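Local coordinates for protein glycerate dehydrogenase/glyoxylate reductase (Thermus thermophilus, PDB 2CUK) that probably reduces glyoxylate and hydroxypyruvate to the corresponding 2-hydroxyacids using NAD(P)H, at residues L9-L22 and A290-E302. Sequence-based numbering, arbitrary orientation.
Sequences LPGKALDRLRERGL and AEVAVENLLAVLE
With CG turned opposite its backbone N (chi1 -174°) and the chain drawn out straight to NE, Arg16 stretches over helix 290-301 to meet Glu295, whose own side chain bends at chi2 (62°), which brings its carboxylate toward the arginine. Arg16 NH1 donates to Glu295 OE1 at 2.7 Å, with the oxygen near the guanidinium plane but approached from above the carboxylate; NH2 adds a weak bond to the same oxygen. A water fixes NH1 further by bridging it to Glu291 O, while Leu298 CD1 lies over one guanidinium face, 3.5 Å from Arg16 NE. An alanine in place of Glu295 would probably leave Arg16 without its charge partner across the contact and its guanidinium freer to swing. Beneath this salt bridge, Leu17 CD2 presses tightly on Leu298 CG at 3.4 Å and also touches Val294 and Leu297. The two backbones come nearest at Ala13 and Glu291, where Ala13 CB also meets Ala290 CB at 3.6 Å. At the other end, the Arg20 guanidinium stacks almost parallel on the Glu302 carboxylate, a long ion pair in which no N-H points at an oxygen; Glu302 OE1 has its salt bridge with Arg304. The principle illustrated is side-by-side helix packing on a parallel sheet: 15-19 and 290-301, their axes 28° apart, lie against strands 23-26 and 68-70 respectively in a flavodoxin-like alpha/beta domain.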
# COMPACT_ATOMS: atom_id res chain seq x y z
N LEU A 9 16.62 20.38 -5.99
CA LEU A 9 15.92 19.92 -4.80
C LEU A 9 14.51 20.49 -4.70
O LEU A 9 14.25 21.60 -5.17
CB LEU A 9 16.70 20.31 -3.54
CG LEU A 9 18.18 19.93 -3.48
CD1 LEU A 9 18.77 20.43 -2.16
CD2 LEU A 9 18.35 18.42 -3.60
N PRO A 10 13.59 19.74 -4.08
CA PRO A 10 12.20 20.19 -3.92
C PRO A 10 12.11 21.18 -2.77
O PRO A 10 12.87 21.09 -1.80
CB PRO A 10 11.47 18.89 -3.62
CG PRO A 10 12.47 18.16 -2.77
CD PRO A 10 13.77 18.39 -3.52
N GLY A 11 11.19 22.13 -2.88
CA GLY A 11 11.04 23.12 -1.83
C GLY A 11 11.99 24.29 -2.03
O GLY A 11 12.75 24.32 -3.00
N LYS A 12 11.96 25.25 -1.11
CA LYS A 12 12.81 26.43 -1.22
C LYS A 12 13.84 26.55 -0.10
O LYS A 12 14.27 27.66 0.24
CB LYS A 12 11.95 27.70 -1.26
CG LYS A 12 11.19 27.89 -2.57
CD LYS A 12 10.38 29.18 -2.55
CE LYS A 12 9.87 29.53 -3.94
NZ LYS A 12 10.99 29.75 -4.90
N ALA A 13 14.25 25.42 0.46
CA ALA A 13 15.24 25.42 1.54
C ALA A 13 16.51 26.15 1.11
O ALA A 13 17.17 26.79 1.93
CB ALA A 13 15.56 23.99 1.96
N LEU A 14 16.85 26.06 -0.16
CA LEU A 14 18.05 26.72 -0.67
C LEU A 14 18.00 28.25 -0.59
O LEU A 14 19.03 28.90 -0.48
CB LEU A 14 18.32 26.29 -2.12
CG LEU A 14 18.77 24.84 -2.32
CD1 LEU A 14 18.93 24.56 -3.80
CD2 LEU A 14 20.09 24.61 -1.59
N ASP A 15 16.79 28.81 -0.64
CA ASP A 15 16.62 30.26 -0.57
C ASP A 15 17.31 30.85 0.66
O ASP A 15 17.73 32.00 0.64
CB ASP A 15 15.13 30.63 -0.55
CG ASP A 15 14.50 30.61 -1.93
OD1 ASP A 15 15.23 30.42 -2.93
OD2 ASP A 15 13.27 30.80 -2.02
N ARG A 16 17.42 30.06 1.72
CA ARG A 16 18.07 30.52 2.94
C ARG A 16 19.52 30.87 2.63
O ARG A 16 20.05 31.88 3.11
CB ARG A 16 17.99 29.44 4.02
CG ARG A 16 18.51 29.89 5.37
CD ARG A 16 18.39 28.77 6.39
NE ARG A 16 18.88 29.17 7.70
CZ ARG A 16 18.93 28.37 8.76
NH1 ARG A 16 18.51 27.11 8.66
NH2 ARG A 16 19.39 28.82 9.92
N LEU A 17 20.16 30.03 1.83
CA LEU A 17 21.56 30.24 1.45
C LEU A 17 21.68 31.53 0.62
O LEU A 17 22.59 32.32 0.78
CB LEU A 17 22.04 29.08 0.58
CG LEU A 17 22.12 27.72 1.29
CD1 LEU A 17 22.70 26.65 0.38
CD2 LEU A 17 23.01 27.74 2.54
N ARG A 18 20.73 31.67 -0.33
CA ARG A 18 20.73 32.87 -1.17
C ARG A 18 20.52 34.15 -0.34
O ARG A 18 21.12 35.19 -0.57
CB ARG A 18 19.60 32.73 -2.21
CG ARG A 18 19.76 31.49 -3.11
CD ARG A 18 18.77 31.52 -4.30
NE ARG A 18 18.96 30.36 -5.19
CZ ARG A 18 18.26 29.25 -4.91
NH1 ARG A 18 17.45 29.22 -3.86
NH2 ARG A 18 18.35 28.17 -5.70
N GLU A 19 19.61 34.03 0.66
CA GLU A 19 19.35 35.13 1.59
C GLU A 19 20.62 35.57 2.34
O GLU A 19 20.72 36.68 2.85
CB GLU A 19 18.36 34.61 2.63
CG GLU A 19 16.94 35.16 2.46
CD GLU A 19 15.96 34.14 2.99
OE1 GLU A 19 16.34 33.36 3.86
OE2 GLU A 19 14.84 34.09 2.50
N ARG A 20 21.57 34.62 2.43
CA ARG A 20 22.79 34.89 3.20
C ARG A 20 23.91 35.42 2.31
O ARG A 20 25.06 35.50 2.72
CB ARG A 20 23.24 33.58 3.86
CG ARG A 20 22.32 33.14 5.00
CD ARG A 20 22.45 34.02 6.25
NE ARG A 20 23.84 33.96 6.73
CZ ARG A 20 24.18 34.65 7.85
NH1 ARG A 20 23.30 35.38 8.52
NH2 ARG A 20 25.45 34.59 8.28
N GLY A 21 23.56 35.77 1.08
CA GLY A 21 24.54 36.30 0.15
C GLY A 21 25.37 35.24 -0.54
O GLY A 21 26.27 35.56 -1.32
N LEU A 22 25.08 33.98 -0.26
CA LEU A 22 25.81 32.88 -0.87
C LEU A 22 25.34 32.65 -2.30
O LEU A 22 24.15 32.77 -2.61
CB LEU A 22 25.61 31.59 -0.06
CG LEU A 22 26.18 31.58 1.35
CD1 LEU A 22 25.67 30.35 2.10
CD2 LEU A 22 27.70 31.59 1.29
N ALA A 290 16.34 18.72 2.62
CA ALA A 290 17.01 19.90 2.09
C ALA A 290 17.27 20.90 3.21
O ALA A 290 18.35 21.48 3.28
CB ALA A 290 16.15 20.54 1.00
N GLU A 291 16.28 21.11 4.08
CA GLU A 291 16.42 22.04 5.19
C GLU A 291 17.56 21.62 6.12
O GLU A 291 18.34 22.45 6.57
CB GLU A 291 15.13 22.10 6.02
CG GLU A 291 13.87 22.38 5.25
CD GLU A 291 12.64 22.44 6.15
OE1 GLU A 291 12.49 21.54 7.01
OE2 GLU A 291 11.83 23.37 5.99
N VAL A 292 17.64 20.32 6.40
CA VAL A 292 18.67 19.80 7.29
C VAL A 292 20.07 19.92 6.67
O VAL A 292 21.02 20.27 7.36
CB VAL A 292 18.38 18.32 7.66
CG1 VAL A 292 19.52 17.75 8.49
CG2 VAL A 292 17.08 18.24 8.44
N ALA A 293 20.19 19.64 5.38
CA ALA A 293 21.48 19.76 4.71
C ALA A 293 21.90 21.23 4.72
O ALA A 293 23.05 21.56 5.00
CB ALA A 293 21.39 19.24 3.28
N VAL A 294 20.95 22.12 4.42
CA VAL A 294 21.22 23.55 4.41
C VAL A 294 21.67 24.03 5.79
O VAL A 294 22.63 24.79 5.91
CB VAL A 294 19.97 24.34 3.96
CG1 VAL A 294 20.11 25.82 4.32
CG2 VAL A 294 19.79 24.18 2.46
N GLU A 295 20.98 23.58 6.83
CA GLU A 295 21.32 23.96 8.20
C GLU A 295 22.77 23.57 8.51
O GLU A 295 23.57 24.40 8.95
CB GLU A 295 20.39 23.28 9.20
CG GLU A 295 20.67 23.63 10.65
CD GLU A 295 20.49 25.11 10.94
OE1 GLU A 295 19.37 25.63 10.73
OE2 GLU A 295 21.47 25.76 11.39
N ASN A 296 23.09 22.31 8.27
CA ASN A 296 24.44 21.81 8.52
C ASN A 296 25.50 22.62 7.76
O ASN A 296 26.51 23.02 8.33
CB ASN A 296 24.54 20.33 8.13
CG ASN A 296 24.02 19.40 9.21
OD1 ASN A 296 24.69 19.16 10.22
ND2 ASN A 296 22.81 18.89 9.02
N LEU A 297 25.25 22.87 6.47
CA LEU A 297 26.20 23.62 5.66
C LEU A 297 26.40 25.04 6.20
O LEU A 297 27.53 25.48 6.38
CB LEU A 297 25.74 23.66 4.20
CG LEU A 297 26.68 24.36 3.20
CD1 LEU A 297 26.51 23.74 1.82
CD2 LEU A 297 26.39 25.85 3.16
N LEU A 298 25.30 25.76 6.45
CA LEU A 298 25.41 27.11 6.98
C LEU A 298 26.14 27.12 8.31
O LEU A 298 26.96 27.99 8.58
CB LEU A 298 24.02 27.74 7.15
CG LEU A 298 23.38 28.36 5.90
CD1 LEU A 298 21.99 28.86 6.23
CD2 LEU A 298 24.25 29.50 5.40
N ALA A 299 25.83 26.14 9.16
CA ALA A 299 26.47 26.03 10.47
C ALA A 299 27.99 26.05 10.34
O ALA A 299 28.66 26.83 11.00
CB ALA A 299 26.02 24.75 11.16
N VAL A 300 28.52 25.18 9.48
CA VAL A 300 29.96 25.11 9.29
C VAL A 300 30.53 26.40 8.70
O VAL A 300 31.61 26.84 9.10
CB VAL A 300 30.35 23.93 8.37
CG1 VAL A 300 31.86 23.90 8.15
CG2 VAL A 300 29.89 22.62 8.98
N LEU A 301 29.81 27.01 7.77
CA LEU A 301 30.29 28.24 7.16
C LEU A 301 30.25 29.43 8.11
O LEU A 301 30.93 30.43 7.89
CB LEU A 301 29.48 28.57 5.90
CG LEU A 301 29.57 27.58 4.74
CD1 LEU A 301 28.86 28.17 3.53
CD2 LEU A 301 31.03 27.28 4.40
N GLU A 302 29.46 29.32 9.17
CA GLU A 302 29.36 30.39 10.16
C GLU A 302 30.25 30.09 11.36
O GLU A 302 30.08 30.66 12.43
CB GLU A 302 27.91 30.58 10.61
CG GLU A 302 27.01 31.21 9.55
CD GLU A 302 25.59 31.42 10.04
OE1 GLU A 302 25.41 32.04 11.12
OE2 GLU A 302 24.64 30.99 9.35
O HOH W 1 17.50 25.04 6.74